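Local coordinates for multicopper oxidase type 1 (Nitrosomonas europaea, PDB 3G5W), which binds copper and probably acts as a two-domain, laccase-like multicopper oxidase, at residues Q30-L35 with G116-L121; H56-H61 with M100-H105; W69-V74 with F88-K93. One frame throughout, in Å; residues are numbered along the deposited sequence.

Contact 1 (Q30-L35 with G116-L121); sequences QVPAPL and GMWGPL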
loop_
_atom_site.group_PDB
_atom_site.type_symbol
_atom_site.label_atom_id
_atom_site.label_comp_id
_atom_site.label_asym_id
_atom_site.label_seq_id
_atom_site.Cartn_x
_atom_site.Cartn_y
_atom_site.Cartn_z
ATOM N N GLN A 30 -17.142 -4.511 -24.841
ATOM C CA GLN A 30 -16.068 -5.381 -24.365
ATOM C C GLN A 30 -15.430 -4.879 -23.073
ATOM O O GLN A 30 -15.401 -3.672 -22.820
ATOM C CB GLN A 30 -14.984 -5.574 -25.437
ATOM C CG GLN A 30 -14.205 -4.326 -25.798
ATOM C CD GLN A 30 -13.024 -4.636 -26.686
ATOM O OE1 GLN A 30 -11.904 -4.834 -26.207
ATOM N NE2 GLN A 30 -13.270 -4.709 -27.981
ATOM N N VAL A 31 -14.930 -5.818 -22.265
ATOM C CA VAL A 31 -14.224 -5.506 -21.004
ATOM C C VAL A 31 -12.992 -6.425 -20.891
ATOM O O VAL A 31 -13.140 -7.646 -20.896
ATOM C CB VAL A 31 -15.132 -5.677 -19.753
ATOM C CG1 VAL A 31 -14.401 -5.203 -18.484
ATOM C CG2 VAL A 31 -16.441 -4.903 -19.898
ATOM N N PRO A 32 -11.774 -5.852 -20.825
ATOM C CA PRO A 32 -11.407 -4.433 -20.915
ATOM C C PRO A 32 -11.843 -3.801 -22.230
ATOM O O PRO A 32 -12.102 -4.510 -23.209
ATOM C CB PRO A 32 -9.872 -4.448 -20.835
ATOM C CG PRO A 32 -9.462 -5.853 -21.076
ATOM C CD PRO A 32 -10.592 -6.705 -20.600
ATOM N N ALA A 33 -11.924 -2.477 -22.235
ATOM C CA ALA A 33 -12.278 -1.707 -23.414
ATOM C C ALA A 33 -11.200 -1.863 -24.495
ATOM O O ALA A 33 -10.123 -2.403 -24.222
ATOM C CB ALA A 33 -12.452 -0.251 -23.038
ATOM N N PRO A 34 -11.496 -1.417 -25.733
ATOM C CA PRO A 34 -10.535 -1.497 -26.840
ATOM C C PRO A 34 -9.156 -0.897 -26.543
ATOM O O PRO A 34 -9.047 0.159 -25.909
ATOM C CB PRO A 34 -11.239 -0.723 -27.961
ATOM C CG PRO A 34 -12.708 -0.952 -27.671
ATOM C CD PRO A 34 -12.786 -0.849 -26.175
ATOM N N LEU A 35 -8.114 -1.591 -26.991
ATOM C CA LEU A 35 -6.765 -1.076 -26.902
ATOM C C LEU A 35 -6.623 0.123 -27.817
ATOM O O LEU A 35 -6.922 0.042 -29.014
ATOM C CB LEU A 35 -5.746 -2.153 -27.300
ATOM C CG LEU A 35 -4.314 -1.686 -27.583
ATOM C CD1 LEU A 35 -3.622 -1.211 -26.283
ATOM C CD2 LEU A 35 -3.529 -2.796 -28.265
ATOM N N GLY A 116 -16.825 -2.357 -15.309
ATOM C CA GLY A 116 -15.860 -2.611 -16.382
ATOM C C GLY A 116 -15.576 -1.457 -17.334
ATOM O O GLY A 116 -15.236 -1.687 -18.494
ATOM N N MET A 117 -15.695 -0.219 -16.844
ATOM C CA MET A 117 -15.541 0.968 -17.688
ATOM C C MET A 117 -14.086 1.426 -17.724
ATOM O O MET A 117 -13.749 2.477 -17.195
ATOM C CB MET A 117 -16.455 2.114 -17.214
ATOM C CG MET A 117 -17.931 1.741 -17.130
ATOM S SD MET A 117 -18.997 3.189 -17.217
ATOM C CE MET A 117 -18.862 3.621 -18.959
ATOM N N TRP A 118 -13.233 0.614 -18.342
ATOM C CA TRP A 118 -11.792 0.871 -18.396
ATOM C C TRP A 118 -11.103 0.065 -19.493
ATOM O O TRP A 118 -11.524 -1.041 -19.846
ATOM C CB TRP A 118 -11.119 0.626 -17.024
ATOM C CG TRP A 118 -11.678 -0.559 -16.261
ATOM C CD1 TRP A 118 -12.606 -0.525 -15.251
ATOM C CD2 TRP A 118 -11.359 -1.942 -16.464
ATOM N NE1 TRP A 118 -12.883 -1.796 -14.821
ATOM C CE2 TRP A 118 -12.135 -2.687 -15.547
ATOM C CE3 TRP A 118 -10.493 -2.624 -17.330
ATOM C CZ2 TRP A 118 -12.068 -4.084 -15.467
ATOM C CZ3 TRP A 118 -10.432 -4.013 -17.256
ATOM C CH2 TRP A 118 -11.214 -4.726 -16.324
ATOM N N GLY A 119 -10.037 0.641 -20.031
ATOM C CA GLY A 119 -9.229 -0.011 -21.056
ATOM C C GLY A 119 -7.866 0.639 -21.095
ATOM O O GLY A 119 -7.652 1.658 -20.428
ATOM N N PRO A 120 -6.933 0.048 -21.858
ATOM C CA PRO A 120 -5.558 0.544 -21.904
ATOM C C PRO A 120 -5.280 1.571 -23.009
ATOM O O PRO A 120 -5.803 1.464 -24.124
ATOM C CB PRO A 120 -4.749 -0.733 -22.129
ATOM C CG PRO A 120 -5.663 -1.615 -22.956
ATOM C CD PRO A 120 -7.101 -1.176 -22.669
ATOM N N LEU A 121 -4.456 2.562 -22.688
ATOM C CA LEU A 121 -4.030 3.546 -23.665
ATOM C C LEU A 121 -2.510 3.492 -23.714
ATOM O O LEU A 121 -1.830 3.986 -22.804
ATOM C CB LEU A 121 -4.538 4.937 -23.274
ATOM C CG LEU A 121 -4.017 6.207 -23.954
ATOM C CD1 LEU A 121 -4.248 6.164 -25.455
ATOM C CD2 LEU A 121 -4.686 7.433 -23.336
HETATM O O HOH W 1 -15.248 -1.348 -21.284
#
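Val31 and Pro32 lean together on the indole of Trp118, and this corner is the tight part of the contact. CG1 of Val31 lies over one face, 4.2 Å from the centroid of the six-membered ring of Trp118, and packs close against Gly116, 3.6 Å from its O; Pro32 CB comes in obliquely to 3.6 Å from Trp118 CZ3. Trp118 directly follows Met117, a ligand of the copper ion. The first bond of its side chain heads away from the loop, but a chi1 of 38°, with CG between the backbone N and the carbonyl carbon, brings the benzo end back. Next to the ring, Ala33 N donates to Trp118 O at 2.8 Å in an almost straight bond. Ala33 CB then sits 3.8 Å from Gly119 CA, where any beta carbon would collide with it. Looser are the stretch between Gln30 O and Gly116 O, bridged by a water that donates to both, and the single 3.9 Å approach of Leu35 CD1 to Pro120 CG. Replacing Trp118 by an alanine is likely to open a gap beside Val31 CG1 and Pro32 CB, leaving both without the ring they pack on. In this cupredoxin-type domain the loop leads into strand 35-39, parallel to strand 118-124; the latter also pairs with 98-103, while Trp118 and Pro120 pack on strand 137-146.

Contact 2 (H56-H61 with M100-H105); sequences HTIHWH and MWYHCH. With CU (copper (II) ion), chain G; C2O (Cu-O-Cu linkage), chain K; C1O (Cu-O linkage), chain L.
Cys104 SG is gripped by a metal and by a backbone amide: it binds the copper ion at 2.1 Å and accepts a hydrogen bond from Thr57 N at 3.4 Å. His56 ND1 reaches the same copper at 2.2 Å, and His111 and Met117 complete the site. The sulfur reaches the His56 end of the other segment because a chi1 of -170° swings it opposite the backbone N. Thr57 is held in its turn, since its OG1 takes the amide of His105 at 3.1 Å and also bonds to Gly73 O. From here the backbones run antiparallel, led by the 2.7 Å bond from His59 N to His103 O; the two bonds joining His61 and Trp101 are weak. Residues 103-105 form the His-Cys-His motif of multicopper oxidases: the cysteine serves the type 1 copper, and the histidines flanking it serve the oxygen-linked coppers. His103 NE2 and His61 ND1 bind one of these coppers, His105 NE2 a second and His59 NE2 a third, with His203, His205, His251 and His253 of the second subunit supplying the facing ligands. Behind the metals, His59 ND1 bonds to Asp72 O and His61 NE2 to Asp226 of the second subunit. A bond of 2.8 Å from His103 ND1 to Cys104 O, 172° at the hydrogen and in the ring plane, fixes the turn of that imidazole. His61 forms an offset stack with the five-membered ring of Trp101, planes 30° and centroids 4.5 Å apart, while His105 presents its edge to the face of His59. On the sheet's other face Trp60 lies alongside Tyr102, its CE3 3.5 Å from Tyr102 CB, and Ile58 CG2 touches Tyr102 CD2.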
loop_
_atom_site.group_PDB
_atom_site.type_symbol
_atom_site.label_atom_id
_atom_site.label_comp_id
_atom_site.label_asym_id
_atom_site.label_seq_id
_atom_site.Cartn_x
_atom_site.Cartn_y
_atom_site.Cartn_z
ATOM N N HIS A 56 -22.218 9.066 -18.390
ATOM C CA HIS A 56 -20.839 8.600 -18.348
ATOM C C HIS A 56 -19.918 9.684 -18.898
ATOM O O HIS A 56 -20.384 10.691 -19.448
ATOM C CB HIS A 56 -20.655 7.328 -19.195
ATOM C CG HIS A 56 -21.557 6.190 -18.819
ATOM N ND1 HIS A 56 -21.430 5.493 -17.639
ATOM C CD2 HIS A 56 -22.575 5.601 -19.496
ATOM C CE1 HIS A 56 -22.345 4.542 -17.589
ATOM N NE2 HIS A 56 -23.054 4.586 -18.705
ATOM N N THR A 57 -18.610 9.474 -18.734
ATOM C CA THR A 57 -17.574 10.254 -19.410
ATOM C C THR A 57 -16.432 9.308 -19.750
ATOM O O THR A 57 -16.490 8.122 -19.430
ATOM C CB THR A 57 -16.978 11.388 -18.513
ATOM O OG1 THR A 57 -16.406 10.812 -17.333
ATOM C CG2 THR A 57 -18.032 12.423 -18.116
ATOM N N ILE A 58 -15.397 9.823 -20.407
ATOM C CA ILE A 58 -14.126 9.112 -20.454
ATOM C C ILE A 58 -13.010 10.045 -20.035
ATOM O O ILE A 58 -12.783 11.094 -20.650
ATOM C CB ILE A 58 -13.784 8.500 -21.824
ATOM C CG1 ILE A 58 -14.886 7.558 -22.300
ATOM C CG2 ILE A 58 -12.437 7.732 -21.736
ATOM C CD1 ILE A 58 -14.570 6.873 -23.611
ATOM N N HIS A 59 -12.311 9.645 -18.978
ATOM C CA HIS A 59 -11.130 10.346 -18.544
ATOM C C HIS A 59 -9.900 9.592 -19.044
ATOM O O HIS A 59 -9.836 8.368 -18.966
ATOM C CB HIS A 59 -11.115 10.481 -17.018
ATOM C CG HIS A 59 -9.786 10.889 -16.477
ATOM N ND1 HIS A 59 -9.152 12.049 -16.866
ATOM C CD2 HIS A 59 -8.953 10.277 -15.603
ATOM C CE1 HIS A 59 -7.994 12.144 -16.237
ATOM N NE2 HIS A 59 -7.844 11.073 -15.477
ATOM N N TRP A 60 -8.936 10.337 -19.566
ATOM C CA TRP A 60 -7.734 9.769 -20.155
ATOM C C TRP A 60 -6.602 9.889 -19.130
ATOM O O TRP A 60 -5.881 10.892 -19.075
ATOM C CB TRP A 60 -7.437 10.461 -21.493
ATOM C CG TRP A 60 -8.695 10.558 -22.337
ATOM C CD1 TRP A 60 -9.587 11.598 -22.364
ATOM C CD2 TRP A 60 -9.227 9.553 -23.214
ATOM N NE1 TRP A 60 -10.626 11.307 -23.217
ATOM C CE2 TRP A 60 -10.435 10.058 -23.747
ATOM C CE3 TRP A 60 -8.797 8.276 -23.604
ATOM C CZ2 TRP A 60 -11.215 9.335 -24.664
ATOM C CZ3 TRP A 60 -9.572 7.556 -24.510
ATOM C CH2 TRP A 60 -10.771 8.092 -25.027
ATOM N N HIS A 61 -6.487 8.856 -18.301
ATOM C CA HIS A 61 -5.590 8.860 -17.133
ATOM C C HIS A 61 -4.134 8.789 -17.557
ATOM O O HIS A 61 -3.677 7.763 -18.065
ATOM C CB HIS A 61 -5.909 7.680 -16.208
ATOM C CG HIS A 61 -5.165 7.717 -14.905
ATOM N ND1 HIS A 61 -5.788 7.532 -13.690
ATOM C CD2 HIS A 61 -3.857 7.944 -14.628
ATOM C CE1 HIS A 61 -4.894 7.631 -12.719
ATOM N NE2 HIS A 61 -3.713 7.875 -13.262
ATOM N N MET A 100 -0.654 4.134 -20.192
ATOM C CA MET A 100 -1.740 4.938 -19.651
ATOM C C MET A 100 -3.030 4.122 -19.737
ATOM O O MET A 100 -3.025 2.978 -20.197
ATOM C CB MET A 100 -1.856 6.273 -20.397
ATOM C CG MET A 100 -0.517 6.978 -20.683
ATOM S SD MET A 100 0.515 7.282 -19.227
ATOM C CE MET A 100 1.787 8.324 -19.938
ATOM N N TRP A 101 -4.134 4.698 -19.282
ATOM C CA TRP A 101 -5.414 4.020 -19.389
ATOM C C TRP A 101 -6.555 5.013 -19.420
ATOM O O TRP A 101 -6.350 6.217 -19.228
ATOM C CB TRP A 101 -5.589 2.957 -18.286
ATOM C CG TRP A 101 -5.658 3.464 -16.867
ATOM C CD1 TRP A 101 -4.758 4.270 -16.236
ATOM C CD2 TRP A 101 -6.662 3.144 -15.889
ATOM N NE1 TRP A 101 -5.143 4.483 -14.935
ATOM C CE2 TRP A 101 -6.308 3.809 -14.694
ATOM C CE3 TRP A 101 -7.822 2.360 -15.907
ATOM C CZ2 TRP A 101 -7.079 3.724 -13.525
ATOM C CZ3 TRP A 101 -8.591 2.271 -14.745
ATOM C CH2 TRP A 101 -8.212 2.950 -13.568
ATOM N N TYR A 102 -7.748 4.510 -19.710
ATOM C CA TYR A 102 -8.918 5.351 -19.742
ATOM C C TYR A 102 -10.067 4.681 -19.033
ATOM O O TYR A 102 -10.176 3.457 -19.008
ATOM C CB TYR A 102 -9.285 5.773 -21.165
ATOM C CG TYR A 102 -9.680 4.677 -22.134
ATOM C CD1 TYR A 102 -8.716 3.965 -22.844
ATOM C CD2 TYR A 102 -11.028 4.407 -22.399
ATOM C CE1 TYR A 102 -9.074 2.983 -23.758
ATOM C CE2 TYR A 102 -11.403 3.424 -23.310
ATOM C CZ TYR A 102 -10.419 2.718 -23.991
ATOM O OH TYR A 102 -10.785 1.759 -24.917
ATOM N N HIS A 103 -10.903 5.504 -18.425
ATOM C CA HIS A 103 -12.027 5.010 -17.659
ATOM C C HIS A 103 -13.081 6.088 -17.503
ATOM O O HIS A 103 -12.812 7.279 -17.695
ATOM C CB HIS A 103 -11.572 4.479 -16.282
ATOM C CG HIS A 103 -10.853 5.484 -15.431
ATOM N ND1 HIS A 103 -11.512 6.407 -14.647
ATOM C CD2 HIS A 103 -9.532 5.669 -15.192
ATOM C CE1 HIS A 103 -10.630 7.135 -13.984
ATOM N NE2 HIS A 103 -9.422 6.708 -14.299
ATOM N N CYS A 104 -14.285 5.661 -17.152
ATOM C CA CYS A 104 -15.349 6.596 -16.838
ATOM C C CYS A 104 -14.986 7.341 -15.560
ATOM O O CYS A 104 -14.282 6.796 -14.714
ATOM C CB CYS A 104 -16.651 5.839 -16.628
ATOM S SG CYS A 104 -18.068 6.932 -16.510
ATOM N N HIS A 105 -15.460 8.578 -15.420
ATOM C CA HIS A 105 -15.234 9.344 -14.194
ATOM C C HIS A 105 -16.547 9.741 -13.504
ATOM O O HIS A 105 -16.558 10.632 -12.651
ATOM C CB HIS A 105 -14.378 10.582 -14.469
ATOM C CG HIS A 105 -13.361 10.870 -13.401
ATOM N ND1 HIS A 105 -13.704 11.148 -12.095
ATOM C CD2 HIS A 105 -12.006 10.915 -13.450
ATOM C CE1 HIS A 105 -12.607 11.358 -11.386
ATOM N NE2 HIS A 105 -11.564 11.218 -12.185
HETATM CU CU CU G . -19.782 5.680 -16.198
HETATM CU CU2 C2O K . -9.565 11.615 -11.606
HETATM CU CU3 C2O K . -7.720 7.245 -13.279
HETATM O O1 C2O K . -9.045 9.796 -12.181
HETATM CU CU4 C1O L . -6.403 11.060 -14.088
HETATM O O3 C1O L . -4.468 12.173 -15.593
#

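Contact 3 (W69-V74 with F88-K93); sequences WQSDGV and FTYKFK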
loop_
_atom_site.group_PDB
_atom_site.type_symbol
_atom_site.label_atom_id
_atom_site.label_comp_id
_atom_site.label_asym_id
_atom_site.label_seq_id
_atom_site.Cartn_x
_atom_site.Cartn_y
_atom_site.Cartn_z
ATOM N N TRP A 69 -7.980 20.992 -21.516
ATOM C CA TRP A 69 -8.657 20.597 -20.276
ATOM C C TRP A 69 -10.119 20.190 -20.436
ATOM O O TRP A 69 -10.608 19.339 -19.699
ATOM C CB TRP A 69 -8.517 21.674 -19.190
ATOM C CG TRP A 69 -9.314 22.938 -19.391
ATOM C CD1 TRP A 69 -8.971 24.013 -20.165
ATOM C CD2 TRP A 69 -10.566 23.278 -18.768
ATOM N NE1 TRP A 69 -9.937 24.995 -20.075
ATOM C CE2 TRP A 69 -10.926 24.570 -19.225
ATOM C CE3 TRP A 69 -11.423 22.614 -17.874
ATOM C CZ2 TRP A 69 -12.103 25.207 -18.822
ATOM C CZ3 TRP A 69 -12.601 23.253 -17.476
ATOM C CH2 TRP A 69 -12.924 24.537 -17.949
ATOM N N GLN A 70 -10.814 20.768 -21.411
ATOM C CA GLN A 70 -12.214 20.398 -21.635
ATOM C C GLN A 70 -12.401 19.022 -22.278
ATOM O O GLN A 70 -13.531 18.577 -22.516
ATOM C CB GLN A 70 -12.971 21.511 -22.365
ATOM C CG GLN A 70 -13.352 22.650 -21.421
ATOM C CD GLN A 70 -14.272 23.674 -22.060
ATOM O OE1 GLN A 70 -13.837 24.764 -22.427
ATOM N NE2 GLN A 70 -15.547 23.322 -22.208
ATOM N N SER A 71 -11.283 18.338 -22.526
ATOM C CA SER A 71 -11.304 16.936 -22.946
ATOM C C SER A 71 -10.808 15.973 -21.846
ATOM O O SER A 71 -10.585 14.785 -22.104
ATOM C CB SER A 71 -10.465 16.751 -24.214
ATOM O OG SER A 71 -11.188 17.162 -25.360
ATOM N N ASP A 72 -10.648 16.486 -20.627
ATOM C CA ASP A 72 -10.148 15.680 -19.507
ATOM C C ASP A 72 -11.173 14.657 -18.966
ATOM O O ASP A 72 -10.810 13.716 -18.247
ATOM C CB ASP A 72 -9.651 16.595 -18.383
ATOM C CG ASP A 72 -8.799 15.864 -17.365
ATOM O OD1 ASP A 72 -7.927 15.048 -17.762
ATOM O OD2 ASP A 72 -9.005 16.108 -16.158
ATOM N N GLY A 73 -12.449 14.859 -19.283
ATOM C CA GLY A 73 -13.477 13.860 -18.999
ATOM C C GLY A 73 -13.970 13.742 -17.567
ATOM O O GLY A 73 -14.298 12.647 -17.110
ATOM N N VAL A 74 -14.033 14.863 -16.859
ATOM C CA VAL A 74 -14.537 14.863 -15.493
ATOM C C VAL A 74 -15.879 15.573 -15.455
ATOM O O VAL A 74 -15.957 16.767 -15.751
ATOM C CB VAL A 74 -13.560 15.549 -14.514
ATOM C CG1 VAL A 74 -14.044 15.382 -13.079
ATOM C CG2 VAL A 74 -12.162 14.980 -14.672
ATOM N N PHE A 88 -20.251 12.628 -27.468
ATOM C CA PHE A 88 -19.300 13.648 -27.045
ATOM C C PHE A 88 -17.946 13.330 -27.673
ATOM O O PHE A 88 -17.541 12.175 -27.736
ATOM C CB PHE A 88 -19.215 13.659 -25.513
ATOM C CG PHE A 88 -18.416 14.800 -24.937
ATOM C CD1 PHE A 88 -17.035 14.699 -24.790
ATOM C CD2 PHE A 88 -19.055 15.960 -24.491
ATOM C CE1 PHE A 88 -16.291 15.746 -24.245
ATOM C CE2 PHE A 88 -18.323 17.014 -23.939
ATOM C CZ PHE A 88 -16.933 16.909 -23.814
ATOM N N THR A 89 -17.251 14.358 -28.142
ATOM C CA THR A 89 -15.970 14.167 -28.801
ATOM C C THR A 89 -14.800 14.676 -27.957
ATOM O O THR A 89 -14.768 15.844 -27.558
ATOM C CB THR A 89 -15.971 14.822 -30.197
ATOM O OG1 THR A 89 -16.930 14.145 -31.030
ATOM C CG2 THR A 89 -14.596 14.740 -30.843
ATOM N N TYR A 90 -13.844 13.786 -27.700
ATOM C CA TYR A 90 -12.594 14.141 -27.021
ATOM C C TYR A 90 -11.480 14.365 -28.032
ATOM O O TYR A 90 -11.329 13.581 -28.974
ATOM C CB TYR A 90 -12.195 13.036 -26.032
ATOM C CG TYR A 90 -13.205 12.842 -24.924
ATOM C CD1 TYR A 90 -13.133 13.598 -23.752
ATOM C CD2 TYR A 90 -14.227 11.913 -25.046
ATOM C CE1 TYR A 90 -14.053 13.425 -22.730
ATOM C CE2 TYR A 90 -15.168 11.740 -24.026
ATOM C CZ TYR A 90 -15.067 12.499 -22.875
ATOM O OH TYR A 90 -15.989 12.345 -21.872
ATOM N N LYS A 91 -10.717 15.441 -27.837
ATOM C CA LYS A 91 -9.586 15.788 -28.695
ATOM C C LYS A 91 -8.366 16.120 -27.852
ATOM O O LYS A 91 -8.381 17.069 -27.068
ATOM C CB LYS A 91 -9.928 16.969 -29.611
ATOM C CG LYS A 91 -10.747 16.581 -30.827
ATOM C CD LYS A 91 -11.039 17.785 -31.710
ATOM C CE LYS A 91 -11.830 17.374 -32.946
ATOM N NZ LYS A 91 -10.947 16.833 -34.029
ATOM N N PHE A 92 -7.310 15.329 -28.008
ATOM C CA PHE A 92 -6.101 15.540 -27.226
ATOM C C PHE A 92 -4.863 15.061 -27.981
ATOM O O PHE A 92 -4.959 14.213 -28.876
ATOM C CB PHE A 92 -6.218 14.874 -25.837
ATOM C CG PHE A 92 -6.527 13.397 -25.884
ATOM C CD1 PHE A 92 -5.500 12.460 -25.902
ATOM C CD2 PHE A 92 -7.844 12.947 -25.900
ATOM C CE1 PHE A 92 -5.772 11.092 -25.944
ATOM C CE2 PHE A 92 -8.134 11.580 -25.947
ATOM C CZ PHE A 92 -7.096 10.651 -25.971
ATOM N N LYS A 93 -3.715 15.638 -27.648
ATOM C CA LYS A 93 -2.428 15.135 -28.132
ATOM C C LYS A 93 -2.005 13.984 -27.225
ATOM O O LYS A 93 -2.165 14.064 -26.005
ATOM C CB LYS A 93 -1.372 16.243 -28.125
ATOM C CG LYS A 93 -0.050 15.869 -28.814
ATOM C CD LYS A 93 0.937 17.037 -28.885
ATOM C CE LYS A 93 0.592 18.050 -29.990
ATOM N NZ LYS A 93 0.528 17.451 -31.369
HETATM O O HOH W 2 -9.722 19.401 -27.153
#
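Phe88 opens the contact lightly, its CZ 4.0 Å from Gln70 O, which lies at the ring's edge. Two residues on, Tyr90 makes the closer aromatic approach. Its CD1 comes within 3.3 Å of Ser71 O, near the ring plane, and its CE1 stands 3.8 Å from Gly73 CA, so the flank of the phenol runs along the loop. The phenolic OH goes past the loop to Gln79 NE2 and the amide of Ile58. At Lys91 the backbone takes over: its N donates to Ser71 OG at 3.1 Å and 173°, practically straight. Ser71 can receive it because its OG is anti to the carbonyl carbon, chi1 -79°, and faces the strand. A water donates to Lys91 O at 2.7 Å and lies 3.2 Å from Ser71 OG, while the lysine's amine turns off to Thr45. Asp72 of the same loop bonds through OD2 to ND1 of His205 of the second subunit, a ligand of the oxygen-linked coppers, and is thus a second-shell partner of that site. Strand 87-93 pairs antiparallel with strand 43-50 through Phe88, Tyr90 and Phe92, and the amide of Lys91 meets the loop on its other flank.

From the N terminus, residues 30-35 come first and wait for 116-121, so contact 1 closes the longest loop. Within it 56-61 pairs with 100-105, nesting contact 2 inside contact 1, and inside that again 69-74 meets 88-93 as contact 3; none of the three cross. Contacts 1 and 2 share a sheet, where strands 98-103 and 118-124 are neighbours, and Tyr102 OH meets Pro34 O across them. Contact 3 joins the 69-74 loop to the other sheet of the domain, through strand 87-93. It reaches contact 2 through the carbonyls of residues 72 and 73, the first of which probably helps to orient His59, a copper ligand.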